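Side-chain contacts in 3-methylaspartate ammonia-lyase (Citrobacter amalonaticus, PDB 1KKO), which catalyses the reversible anti elimination of ammonia from L-threo-3-methylaspartate to give mesaconate, with magnesium as cofactor: residues P269-G274 with C325-I330; T234-V239 with P380-I385; R286-I291 with V302-D307; P168-S173 with E354-G359; G274-D277 with D283-R286. All coordinates share one frame; numbering follows the deposited sequence.

In the fold
All five contacts lie in the TIM-barrel part of this enolase-superfamily enzyme. Contacts 1, 2 and 4 each reach across the barrel interior between strands that are not neighbours in the sheet. Their centres are close: about 4 Å between contacts 2 and 4, about 7 Å between contacts 1 and 2. Contacts 3 and 5 lie further out, with centres about 6 Å apart, and pack helix 281-298 against strand 303-306 and the preceding loop. Along the chain come 168-173, 234-239, 269-274 of contact 1, the loop and helix of contacts 5 and 3, 302-307, 325-330, 354-359 and 380-385. Contacts 1, 2 and 4 hold magnesium- or substrate-binding residues, and contact 3 ends on another magnesium ligand, Asp307.

Contact 1 of 5, residues P269-G274 with C325-I330; sequences PLYIEG and CHMVQI
Glu273, a magnesium ligand, is hydrogen-bonded directly to Gln329, a substrate-binding residue. The donor is Gln329 NE2 and the acceptor Glu273 OE2, 2.8 Å apart. The N-H...O angle is 153°. The amide nitrogen meets the carboxylate on its syn side, slightly out of the carboxylate plane, while OE2 lies in the amide plane. The two flat groups are turned 66° against each other. Both side chains are extended, with CG anti to the backbone N, and this carries their ends into the barrel interior. Gln329 CB also approaches Glu273 OE2, at 3.4 Å.

Nearer the start of the strands, selenomethionine Met327 packs against Tyr271 in a Met-aromatic contact. The selenium lies 4.6 Å from the ring centroid and is oblique to the ring. Met327 CE reaches Tyr271 CE2 at 3.8 Å. The two side chains cross at about a right angle. Tyr271 OH is hydrogen-bonded to Glu354 and Lys303, and Arg382 makes a cation-pi contact with the ring.

The remaining polar ends are also held. Glu273 OE1 accepts from His236 NE2. Gln329 OE1 takes bonds from Gly359 N and from Lys331 NZ, the proton acceptor. Gln329 therefore links the metal ligand to the catalytic lysine, and each end of its amide has a partner that can fix its rotation.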
# COMPACT_ATOMS: atom_id res chain seq x y z
N PRO A 269 14.04 4.82 -23.90
CA PRO A 269 14.75 3.53 -23.82
C PRO A 269 13.78 2.40 -23.58
O PRO A 269 12.81 2.58 -22.85
CB PRO A 269 15.68 3.71 -22.63
CG PRO A 269 15.79 5.18 -22.40
CD PRO A 269 14.51 5.78 -22.89
N LEU A 270 14.03 1.25 -24.19
CA LEU A 270 13.13 0.11 -24.08
C LEU A 270 13.84 -1.12 -23.55
O LEU A 270 14.93 -1.48 -24.01
CB LEU A 270 12.50 -0.19 -25.45
CG LEU A 270 11.54 -1.38 -25.52
CD1 LEU A 270 10.29 -1.13 -24.67
CD2 LEU A 270 11.16 -1.67 -26.96
N TYR A 271 13.20 -1.75 -22.57
CA TYR A 271 13.64 -3.00 -21.99
C TYR A 271 12.51 -4.02 -22.12
O TYR A 271 11.35 -3.70 -21.83
CB TYR A 271 13.93 -2.82 -20.51
CG TYR A 271 15.22 -2.13 -20.17
CD1 TYR A 271 15.40 -0.78 -20.40
CD2 TYR A 271 16.27 -2.83 -19.59
CE1 TYR A 271 16.61 -0.15 -20.09
CE2 TYR A 271 17.46 -2.21 -19.24
CZ TYR A 271 17.62 -0.86 -19.49
OH TYR A 271 18.80 -0.24 -19.14
N ILE A 272 12.87 -5.24 -22.52
CA ILE A 272 11.91 -6.34 -22.59
C ILE A 272 12.36 -7.43 -21.63
O ILE A 272 13.45 -7.98 -21.78
CB ILE A 272 11.81 -6.91 -24.02
CG1 ILE A 272 11.31 -5.85 -25.01
CG2 ILE A 272 10.92 -8.16 -24.04
CD1 ILE A 272 9.90 -5.34 -24.75
N GLU A 273 11.53 -7.70 -20.63
CA GLU A 273 11.83 -8.71 -19.63
C GLU A 273 11.19 -10.04 -19.99
O GLU A 273 10.07 -10.09 -20.48
CB GLU A 273 11.37 -8.23 -18.24
CG GLU A 273 11.68 -9.22 -17.13
CD GLU A 273 11.52 -8.64 -15.73
OE1 GLU A 273 10.93 -7.56 -15.58
OE2 GLU A 273 11.97 -9.30 -14.78
N GLY A 274 11.93 -11.11 -19.74
CA GLY A 274 11.44 -12.45 -19.98
C GLY A 274 11.01 -12.74 -21.41
O GLY A 274 9.93 -13.25 -21.64
N CYS A 325 22.49 -11.36 -20.89
CA CYS A 325 21.48 -10.34 -21.08
C CYS A 325 22.00 -9.04 -20.50
O CYS A 325 23.08 -9.01 -19.93
CB CYS A 325 20.19 -10.75 -20.37
SG CYS A 325 20.43 -11.15 -18.65
N HIS A 326 21.24 -7.97 -20.65
CA HIS A 326 21.70 -6.66 -20.21
C HIS A 326 21.41 -6.37 -18.76
O HIS A 326 22.11 -5.59 -18.13
CB HIS A 326 21.04 -5.59 -21.06
CG HIS A 326 21.23 -5.81 -22.52
ND1 HIS A 326 20.35 -6.56 -23.27
CD2 HIS A 326 22.22 -5.43 -23.37
CE1 HIS A 326 20.78 -6.62 -24.51
NE2 HIS A 326 21.91 -5.94 -24.60
N MSE A 327 20.35 -6.98 -18.24
CA MSE A 327 19.86 -6.71 -16.89
C MSE A 327 19.26 -7.99 -16.34
O MSE A 327 18.74 -8.80 -17.10
CB MSE A 327 18.77 -5.63 -16.98
CG MSE A 327 18.11 -5.28 -15.67
SE MSE A 327 16.76 -3.90 -15.90
CE MSE A 327 17.85 -2.36 -15.49
N VAL A 328 19.37 -8.17 -15.03
CA VAL A 328 18.75 -9.31 -14.37
C VAL A 328 17.82 -8.84 -13.26
O VAL A 328 18.17 -7.93 -12.51
CB VAL A 328 19.78 -10.26 -13.72
CG1 VAL A 328 20.58 -11.01 -14.77
CG2 VAL A 328 20.70 -9.53 -12.81
N GLN A 329 16.63 -9.44 -13.17
CA GLN A 329 15.75 -9.17 -12.03
C GLN A 329 16.18 -10.01 -10.83
O GLN A 329 16.04 -11.24 -10.84
CB GLN A 329 14.26 -9.41 -12.29
CG GLN A 329 13.52 -8.99 -10.99
CD GLN A 329 12.01 -9.12 -10.93
OE1 GLN A 329 11.45 -9.07 -9.82
NE2 GLN A 329 11.35 -9.31 -12.07
N ILE A 330 16.72 -9.33 -9.82
CA ILE A 330 17.06 -9.89 -8.53
C ILE A 330 15.72 -9.83 -7.77
O ILE A 330 15.33 -8.78 -7.26
CB ILE A 330 18.17 -9.03 -7.90
CG1 ILE A 330 19.42 -9.05 -8.80
CG2 ILE A 330 18.51 -9.47 -6.49
CD1 ILE A 330 20.48 -8.05 -8.39

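Contact 2 of 5, residues T234-V239 with P380-I385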
# COMPACT_ATOMS: atom_id res chain seq x y z
N THR A 234 11.99 5.50 -18.92
CA THR A 234 12.35 4.26 -19.59
C THR A 234 11.15 3.33 -19.63
O THR A 234 10.39 3.26 -18.68
CB THR A 234 13.51 3.60 -18.84
OG1 THR A 234 14.69 4.37 -19.08
CG2 THR A 234 13.83 2.20 -19.35
N LEU A 235 10.99 2.62 -20.75
CA LEU A 235 9.93 1.64 -20.90
C LEU A 235 10.48 0.25 -20.59
O LEU A 235 11.55 -0.12 -21.05
CB LEU A 235 9.37 1.67 -22.32
CG LEU A 235 8.97 3.06 -22.82
CD1 LEU A 235 8.33 2.93 -24.20
CD2 LEU A 235 8.03 3.75 -21.83
N HIS A 236 9.73 -0.50 -19.79
CA HIS A 236 10.15 -1.83 -19.36
C HIS A 236 8.88 -2.66 -19.35
O HIS A 236 7.94 -2.37 -18.61
CB HIS A 236 10.81 -1.71 -17.99
CG HIS A 236 11.26 -2.99 -17.36
ND1 HIS A 236 12.33 -3.03 -16.50
CD2 HIS A 236 10.76 -4.25 -17.40
CE1 HIS A 236 12.47 -4.26 -16.03
NE2 HIS A 236 11.53 -5.02 -16.56
N ILE A 237 8.83 -3.65 -20.23
CA ILE A 237 7.65 -4.48 -20.41
C ILE A 237 8.04 -5.94 -20.24
O ILE A 237 9.04 -6.39 -20.79
CB ILE A 237 7.05 -4.23 -21.81
CG1 ILE A 237 6.52 -2.79 -21.89
CG2 ILE A 237 5.97 -5.25 -22.13
CD1 ILE A 237 6.17 -2.31 -23.30
N ASP A 238 7.26 -6.67 -19.45
CA ASP A 238 7.49 -8.08 -19.16
C ASP A 238 6.54 -8.91 -19.99
O ASP A 238 5.31 -8.76 -19.91
CB ASP A 238 7.25 -8.35 -17.67
CG ASP A 238 7.72 -9.73 -17.21
OD1 ASP A 238 8.01 -10.65 -18.03
OD2 ASP A 238 7.82 -9.95 -15.97
N VAL A 239 7.11 -9.80 -20.79
CA VAL A 239 6.33 -10.61 -21.73
C VAL A 239 6.21 -12.09 -21.38
O VAL A 239 5.68 -12.86 -22.18
CB VAL A 239 6.84 -10.42 -23.16
CG1 VAL A 239 6.84 -8.95 -23.53
CG2 VAL A 239 8.23 -11.01 -23.33
N PRO A 380 21.65 -0.60 -7.10
CA PRO A 380 21.16 -1.24 -8.32
C PRO A 380 20.76 -0.15 -9.32
O PRO A 380 20.57 1.00 -8.95
CB PRO A 380 19.93 -2.01 -7.83
CG PRO A 380 19.43 -1.17 -6.69
CD PRO A 380 20.70 -0.75 -5.98
N MSE A 381 20.61 -0.53 -10.58
CA MSE A 381 20.17 0.37 -11.62
C MSE A 381 18.68 0.69 -11.60
O MSE A 381 18.26 1.70 -12.13
CB MSE A 381 20.51 -0.28 -12.96
CG MSE A 381 21.61 0.41 -13.67
SE MSE A 381 20.84 1.86 -14.65
CE MSE A 381 20.43 0.99 -16.28
N ARG A 382 17.90 -0.19 -10.98
CA ARG A 382 16.45 -0.09 -11.01
C ARG A 382 15.89 -0.79 -9.81
O ARG A 382 16.45 -1.78 -9.36
CB ARG A 382 15.96 -0.78 -12.28
CG ARG A 382 14.48 -0.62 -12.60
CD ARG A 382 14.15 -0.95 -14.05
NE ARG A 382 14.95 -0.12 -14.93
CZ ARG A 382 15.17 -0.34 -16.22
NH1 ARG A 382 14.62 -1.36 -16.84
NH2 ARG A 382 15.99 0.47 -16.88
N MSE A 383 14.78 -0.28 -9.29
CA MSE A 383 14.10 -0.92 -8.16
C MSE A 383 12.61 -0.93 -8.39
O MSE A 383 12.02 0.06 -8.80
CB MSE A 383 14.41 -0.18 -6.86
CG MSE A 383 13.62 -0.73 -5.67
SE MSE A 383 14.30 -0.15 -3.95
CE MSE A 383 14.37 1.69 -4.26
N LEU A 384 11.99 -2.07 -8.13
CA LEU A 384 10.56 -2.22 -8.29
C LEU A 384 9.74 -1.47 -7.24
O LEU A 384 10.02 -1.56 -6.04
CB LEU A 384 10.19 -3.71 -8.22
CG LEU A 384 8.70 -4.07 -8.32
CD1 LEU A 384 8.15 -3.76 -9.71
CD2 LEU A 384 8.51 -5.54 -7.97
N ILE A 385 8.72 -0.76 -7.71
CA ILE A 385 7.73 -0.16 -6.83
C ILE A 385 6.81 -1.29 -6.37
O ILE A 385 6.16 -1.97 -7.16
CB ILE A 385 6.98 0.94 -7.58
CG1 ILE A 385 7.93 2.09 -7.89
CG2 ILE A 385 5.79 1.42 -6.78
CD1 ILE A 385 7.42 3.07 -8.91
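Arg382 reaches His236 across the barrel interior. Its NH1 donates a hydrogen bond to His236 ND1 at 2.9 Å, with an N-H...N angle of 143°. ND1 lies near the guanidinium plane. From the histidine side, NH1 comes in at the ring edge but tilted 27° from the ring plane. Ring and guanidinium are turned well away from coplanar. Further back along the arginine, CD lies 3.7 Å from His236 ND1. The other terminal nitrogen, Arg382 NH2, touches the methyl CG2 of Thr234 at 3.7 Å.

His236 has CG anti to its backbone N (chi1 178°), which turns the ring inward. The arginine chain bends at chi3, which brings NH1 to ND1.

The next shell holds the imidazole by both nitrogens. While ND1 accepts from the arginine, NE2 donates to Glu273 OE1. The histidine thus sits between a guanidinium and a carboxylate that binds magnesium. The two bonds are consistent with a neutral ring protonated on NE2, and the second probably helps to position Glu273. Phe170 stacks on His236 and Tyr356 meets it edge-to-face.

Strand 234-238 and strand 382-384 are not neighbours in the barrel sheet. The first runs between strands 191-194 and 270-273, the second between 169-170 and 354-357. The contact spans the interior, with Val191 and Tyr356 also against Arg382.

Contact 3 of 5, residues R286-I291 with V302-D307; sequences RMLTAI and VKIVAD
A beta-alpha-beta unit of the TIM barrel is packed here, with helix 281-298 lying against strand 303-306, the strand that follows it. Leu288 and Ile291 of the helix meet Ile304 and Ala306 of the strand. The helix and strand segments run nearly antiparallel, at 172°, and their axes approach to 9.9 Å. That direction is what a crossover requires, since the helix returns the chain before the next parallel strand begins.

Leu288 splits its two methyls between the strand residues. CD1 presses on Ala306 CB at 3.5 Å. CD2 lies near Ile304 CD1, at 4.1 Å. The methyl end of Ile304 also sits beside the helix backbone, with CD1 3.8 Å from Leu288 O. Ile304 CD1 also meets Ile291 CG2 at 3.9 Å. Ile304 has CG1 between its backbone N and carbonyl carbon (chi1 62°), and from there CD1 extends to both helix residues. Ile304 crosses the two helix side chains at a slant. The joint is wholly apolar at its side chains and buried.

Strand 303-306 lies between strands 270-273 and 327-330 in the sheet. Its inward-facing Val305 touches Tyr271 and Met327, on the opposite face from the helix. Asp307, a magnesium ligand, follows directly after the strand. Pro251, at the start of helix 251-260, packs on Ile291 from the neighbouring helix layer.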
# COMPACT_ATOMS: atom_id res chain seq x y z
N ARG A 286 21.45 -19.99 -22.09
CA ARG A 286 21.87 -20.10 -23.48
C ARG A 286 20.95 -19.32 -24.43
O ARG A 286 21.41 -18.63 -25.34
CB ARG A 286 21.95 -21.56 -23.90
CG ARG A 286 23.26 -22.19 -23.51
CD ARG A 286 23.42 -23.58 -24.08
NE ARG A 286 22.53 -24.51 -23.39
CZ ARG A 286 22.84 -25.18 -22.29
NH1 ARG A 286 21.95 -26.00 -21.76
NH2 ARG A 286 24.03 -25.05 -21.72
N MSE A 287 19.65 -19.40 -24.19
CA MSE A 287 18.71 -18.71 -25.03
C MSE A 287 18.84 -17.19 -24.95
O MSE A 287 18.83 -16.49 -25.96
CB MSE A 287 17.32 -19.11 -24.60
CG MSE A 287 16.25 -18.30 -25.24
SE MSE A 287 15.98 -18.75 -27.08
CE MSE A 287 16.49 -20.57 -27.10
N LEU A 288 18.93 -16.65 -23.74
CA LEU A 288 19.07 -15.21 -23.61
C LEU A 288 20.38 -14.74 -24.24
O LEU A 288 20.41 -13.70 -24.88
CB LEU A 288 19.02 -14.79 -22.15
CG LEU A 288 17.69 -15.04 -21.42
CD1 LEU A 288 17.79 -14.45 -20.02
CD2 LEU A 288 16.53 -14.44 -22.17
N THR A 289 21.44 -15.52 -24.06
CA THR A 289 22.74 -15.18 -24.64
C THR A 289 22.62 -15.03 -26.15
O THR A 289 23.11 -14.08 -26.74
CB THR A 289 23.78 -16.25 -24.29
OG1 THR A 289 23.97 -16.30 -22.86
CG2 THR A 289 25.16 -15.90 -24.86
N ALA A 290 21.94 -15.98 -26.77
CA ALA A 290 21.72 -15.94 -28.21
C ALA A 290 20.89 -14.74 -28.65
O ALA A 290 21.18 -14.13 -29.67
CB ALA A 290 21.09 -17.23 -28.67
N ILE A 291 19.85 -14.38 -27.90
CA ILE A 291 19.06 -13.21 -28.25
C ILE A 291 19.93 -11.95 -28.14
O ILE A 291 19.87 -11.07 -29.01
CB ILE A 291 17.79 -13.08 -27.37
CG1 ILE A 291 16.86 -14.26 -27.63
CG2 ILE A 291 17.07 -11.76 -27.65
CD1 ILE A 291 15.73 -14.38 -26.60
N VAL A 302 17.63 -1.87 -27.91
CA VAL A 302 16.68 -2.49 -26.99
C VAL A 302 17.41 -3.48 -26.10
O VAL A 302 18.26 -4.24 -26.57
CB VAL A 302 15.52 -3.20 -27.72
CG1 VAL A 302 14.52 -3.77 -26.72
CG2 VAL A 302 14.82 -2.25 -28.68
N LYS A 303 17.07 -3.49 -24.82
CA LYS A 303 17.74 -4.37 -23.87
C LYS A 303 16.81 -5.47 -23.37
O LYS A 303 15.60 -5.29 -23.38
CB LYS A 303 18.27 -3.55 -22.70
CG LYS A 303 19.43 -2.64 -23.09
CD LYS A 303 19.87 -1.78 -21.92
CE LYS A 303 21.04 -0.88 -22.26
NZ LYS A 303 21.28 0.06 -21.14
N ILE A 304 17.37 -6.60 -22.96
CA ILE A 304 16.56 -7.68 -22.39
C ILE A 304 16.96 -7.95 -20.94
O ILE A 304 18.10 -7.73 -20.51
CB ILE A 304 16.56 -8.99 -23.24
CG1 ILE A 304 17.96 -9.58 -23.38
CG2 ILE A 304 15.91 -8.72 -24.60
CD1 ILE A 304 17.97 -11.00 -23.92
N VAL A 305 15.96 -8.40 -20.19
CA VAL A 305 16.07 -8.64 -18.76
C VAL A 305 15.77 -10.10 -18.44
O VAL A 305 14.72 -10.62 -18.82
CB VAL A 305 15.05 -7.77 -18.00
CG1 VAL A 305 15.29 -7.86 -16.49
CG2 VAL A 305 15.11 -6.33 -18.46
N ALA A 306 16.68 -10.76 -17.73
CA ALA A 306 16.45 -12.11 -17.25
C ALA A 306 15.55 -12.08 -16.03
O ALA A 306 15.60 -11.15 -15.23
CB ALA A 306 17.74 -12.78 -16.91
N ASP A 307 14.75 -13.11 -15.87
CA ASP A 307 13.88 -13.22 -14.71
C ASP A 307 13.66 -14.70 -14.39
O ASP A 307 14.24 -15.22 -13.43
CB ASP A 307 12.57 -12.49 -15.00
CG ASP A 307 11.56 -12.61 -13.90
OD1 ASP A 307 11.94 -12.86 -12.73
OD2 ASP A 307 10.35 -12.45 -14.11

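Contact 4 of 5, residues P168-S173 with E354-G359; sequences PLFGQS and EAYQGG. With SO4 (sulfate ion), chain C.
The ring of Phe170 turns its edge toward the face of Tyr356 in an offset edge-to-face pair. The centroids are 5.7 Å apart and the planes stand at 73°. Tyr356 OH lies in the Phe170 plane, at the edge, 3.2 Å from Phe170 CD2 and 3.4 Å from CE2. Phe170 CD2 also approaches Tyr356 CZ, at 3.6 Å. Both rings have CG anti to the backbone N and reach inward from their strands. His236 lies beside both rings.

Beyond the rings lies the substrate pocket. Gln172, a substrate-binding residue, donates from NE2 to sulfate O3 at 3.1 Å, with a nearly straight angle of 167°. The sulfate probably comes from the crystallisation liquor. Thr360, Cys361 and Lys331 also bind it, so it occupies a site lined by substrate-binding and catalytic residues.

Strand 382-384 runs between strands 169-170 and 354-357 in the barrel sheet. The two rings meet over its inner side, where Arg382 touches both and Leu384 touches Tyr356.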
# COMPACT_ATOMS: atom_id res chain seq x y z
N PRO A 168 16.44 4.72 -9.68
CA PRO A 168 15.28 4.73 -10.57
C PRO A 168 14.23 3.69 -10.17
O PRO A 168 14.59 2.55 -9.94
CB PRO A 168 15.88 4.42 -11.94
CG PRO A 168 17.29 4.87 -11.83
CD PRO A 168 17.69 4.51 -10.43
N LEU A 169 12.97 4.11 -10.14
CA LEU A 169 11.87 3.25 -9.71
C LEU A 169 11.02 2.82 -10.89
O LEU A 169 10.76 3.59 -11.81
CB LEU A 169 10.99 3.97 -8.69
CG LEU A 169 11.69 4.54 -7.47
CD1 LEU A 169 10.68 5.14 -6.50
CD2 LEU A 169 12.51 3.49 -6.78
N PHE A 170 10.54 1.58 -10.79
CA PHE A 170 9.80 0.91 -11.85
C PHE A 170 8.41 0.52 -11.37
O PHE A 170 8.28 -0.27 -10.43
CB PHE A 170 10.58 -0.35 -12.26
CG PHE A 170 9.90 -1.23 -13.25
CD1 PHE A 170 9.16 -0.72 -14.29
CD2 PHE A 170 10.01 -2.60 -13.11
CE1 PHE A 170 8.56 -1.56 -15.20
CE2 PHE A 170 9.41 -3.45 -14.02
CZ PHE A 170 8.70 -2.92 -15.07
N GLY A 171 7.39 1.07 -12.00
CA GLY A 171 6.01 0.78 -11.66
C GLY A 171 5.42 -0.34 -12.50
O GLY A 171 5.67 -0.41 -13.70
N GLN A 172 4.65 -1.22 -11.85
CA GLN A 172 3.99 -2.32 -12.55
C GLN A 172 2.47 -2.16 -12.52
O GLN A 172 1.88 -1.87 -11.48
CB GLN A 172 4.45 -3.70 -12.05
CG GLN A 172 3.87 -4.21 -10.76
CD GLN A 172 4.16 -5.69 -10.55
OE1 GLN A 172 4.02 -6.48 -11.49
NE2 GLN A 172 4.55 -6.08 -9.34
N SER A 173 1.87 -2.37 -13.68
CA SER A 173 0.45 -2.13 -13.89
C SER A 173 -0.49 -3.29 -13.65
O SER A 173 -1.70 -3.10 -13.51
CB SER A 173 0.28 -1.75 -15.36
OG SER A 173 0.66 -2.81 -16.22
N GLU A 354 23.49 -4.96 -15.50
CA GLU A 354 22.58 -4.03 -14.85
C GLU A 354 21.76 -4.81 -13.82
O GLU A 354 21.13 -5.83 -14.14
CB GLU A 354 21.67 -3.33 -15.85
CG GLU A 354 22.44 -2.44 -16.80
CD GLU A 354 21.56 -1.75 -17.83
OE1 GLU A 354 20.32 -1.74 -17.66
OE2 GLU A 354 22.10 -1.22 -18.82
N ALA A 355 21.79 -4.33 -12.58
CA ALA A 355 21.05 -4.97 -11.50
C ALA A 355 19.68 -4.32 -11.33
O ALA A 355 19.57 -3.13 -11.07
CB ALA A 355 21.83 -4.86 -10.23
N TYR A 356 18.64 -5.12 -11.51
CA TYR A 356 17.26 -4.70 -11.27
C TYR A 356 16.83 -5.35 -9.95
O TYR A 356 16.64 -6.56 -9.87
CB TYR A 356 16.36 -5.08 -12.46
CG TYR A 356 14.88 -5.09 -12.20
CD1 TYR A 356 14.28 -4.24 -11.26
CD2 TYR A 356 14.07 -5.99 -12.88
CE1 TYR A 356 12.91 -4.30 -11.04
CE2 TYR A 356 12.71 -6.04 -12.66
CZ TYR A 356 12.14 -5.21 -11.74
OH TYR A 356 10.80 -5.30 -11.49
N GLN A 357 16.75 -4.54 -8.90
CA GLN A 357 16.34 -5.03 -7.59
C GLN A 357 14.82 -5.04 -7.59
O GLN A 357 14.16 -4.02 -7.42
CB GLN A 357 16.89 -4.16 -6.47
CG GLN A 357 16.75 -4.82 -5.11
CD GLN A 357 17.20 -3.94 -3.99
OE1 GLN A 357 18.37 -3.56 -3.93
NE2 GLN A 357 16.29 -3.61 -3.09
N GLY A 358 14.29 -6.22 -7.87
CA GLY A 358 12.87 -6.37 -8.08
C GLY A 358 12.14 -6.80 -6.82
O GLY A 358 12.34 -6.23 -5.75
N GLY A 359 11.30 -7.80 -6.96
CA GLY A 359 10.46 -8.23 -5.86
C GLY A 359 9.11 -8.65 -6.39
O GLY A 359 9.00 -9.11 -7.53
S SO4 C . 5.23 -10.32 -9.23
O1 SO4 C . 5.49 -11.30 -8.14
O2 SO4 C . 4.16 -11.00 -10.05
O3 SO4 C . 4.73 -9.06 -8.68
O4 SO4 C . 6.40 -10.06 -10.10

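Contact 5 of 5, residues G274-D277 with D283-R286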
# COMPACT_ATOMS: atom_id res chain seq x y z
N GLY A 274 11.93 -11.11 -19.74
CA GLY A 274 11.44 -12.45 -19.98
C GLY A 274 11.01 -12.74 -21.41
O GLY A 274 9.93 -13.25 -21.64
N PRO A 275 11.84 -12.45 -22.40
CA PRO A 275 11.41 -12.68 -23.78
C PRO A 275 11.06 -14.13 -24.10
O PRO A 275 10.14 -14.37 -24.89
CB PRO A 275 12.61 -12.21 -24.60
CG PRO A 275 13.75 -12.30 -23.69
CD PRO A 275 13.20 -11.87 -22.35
N VAL A 276 11.77 -15.07 -23.48
CA VAL A 276 11.56 -16.49 -23.69
C VAL A 276 11.61 -17.20 -22.35
O VAL A 276 12.15 -16.67 -21.39
CB VAL A 276 12.67 -17.07 -24.59
CG1 VAL A 276 12.71 -16.36 -25.91
CG2 VAL A 276 14.01 -16.96 -23.88
N ASP A 277 11.01 -18.38 -22.28
CA ASP A 277 11.11 -19.23 -21.11
C ASP A 277 11.49 -20.63 -21.59
O ASP A 277 10.64 -21.40 -22.05
CB ASP A 277 9.80 -19.28 -20.33
CG ASP A 277 9.89 -20.15 -19.10
OD1 ASP A 277 10.93 -20.82 -18.89
OD2 ASP A 277 8.95 -20.25 -18.28
N ASP A 283 19.31 -23.92 -20.17
CA ASP A 283 18.77 -23.56 -21.47
C ASP A 283 18.34 -22.09 -21.51
O ASP A 283 18.42 -21.45 -22.55
CB ASP A 283 17.58 -24.45 -21.85
CG ASP A 283 17.99 -25.88 -22.16
OD1 ASP A 283 19.19 -26.14 -22.40
OD2 ASP A 283 17.15 -26.80 -22.18
N GLN A 284 17.86 -21.56 -20.38
CA GLN A 284 17.44 -20.16 -20.33
C GLN A 284 18.65 -19.24 -20.54
O GLN A 284 18.58 -18.28 -21.30
CB GLN A 284 16.75 -19.87 -19.00
CG GLN A 284 16.16 -18.47 -18.89
CD GLN A 284 15.02 -18.23 -19.84
OE1 GLN A 284 14.47 -19.16 -20.43
NE2 GLN A 284 14.62 -16.97 -19.98
N ILE A 285 19.75 -19.56 -19.88
CA ILE A 285 20.98 -18.78 -20.03
C ILE A 285 21.43 -18.80 -21.49
O ILE A 285 21.72 -17.75 -22.08
CB ILE A 285 22.08 -19.32 -19.09
CG1 ILE A 285 21.71 -19.01 -17.64
CG2 ILE A 285 23.44 -18.72 -19.45
CD1 ILE A 285 22.65 -19.58 -16.64
N ARG A 286 21.45 -19.99 -22.09
CA ARG A 286 21.87 -20.10 -23.48
C ARG A 286 20.95 -19.32 -24.43
O ARG A 286 21.41 -18.63 -25.34
CB ARG A 286 21.95 -21.56 -23.90
CG ARG A 286 23.26 -22.19 -23.51
CD ARG A 286 23.42 -23.58 -24.08
NE ARG A 286 22.53 -24.51 -23.39
CZ ARG A 286 22.84 -25.18 -22.29
NH1 ARG A 286 21.95 -26.00 -21.76
NH2 ARG A 286 24.03 -25.05 -21.72
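The chain leaves strand 270-273 through Gly274, which has a positive phi (58°), and runs without regular structure to Asp277 beside the first turns of helix 281-298. This is a beta-to-alpha loop of the TIM barrel, and Gln284 of the helix grips it by the backbone. Gln284 NE2 donates to Val276 O at 2.9 Å, with an N-H...O angle of 164°. The carbonyl oxygen lies in the amide plane, but the nitrogen comes from above the carbonyl plane. Gln284 starts out with CG anti to the backbone N and then bends at chi2 (66°), which turns its amide to the loop.

The other end of the amide lies against Asp277, with Gln284 OE1 3.4 Å from Asp277 CA. OE1 also accepts from Ala278 N, so both ends of the amide hold the loop backbone. Asp277 OD1 takes bonds from Gly279 N and Trp309 NE1. Val276 CG2 lies 3.9 Å from Gln284 NE2, and Phe319 of helix 313-321 packs on Gln284. One turn of the helix carries its own salt bridge: Arg286 NH1 meets Asp283 OD1 at 2.8 Å, nearly along its C-O axis.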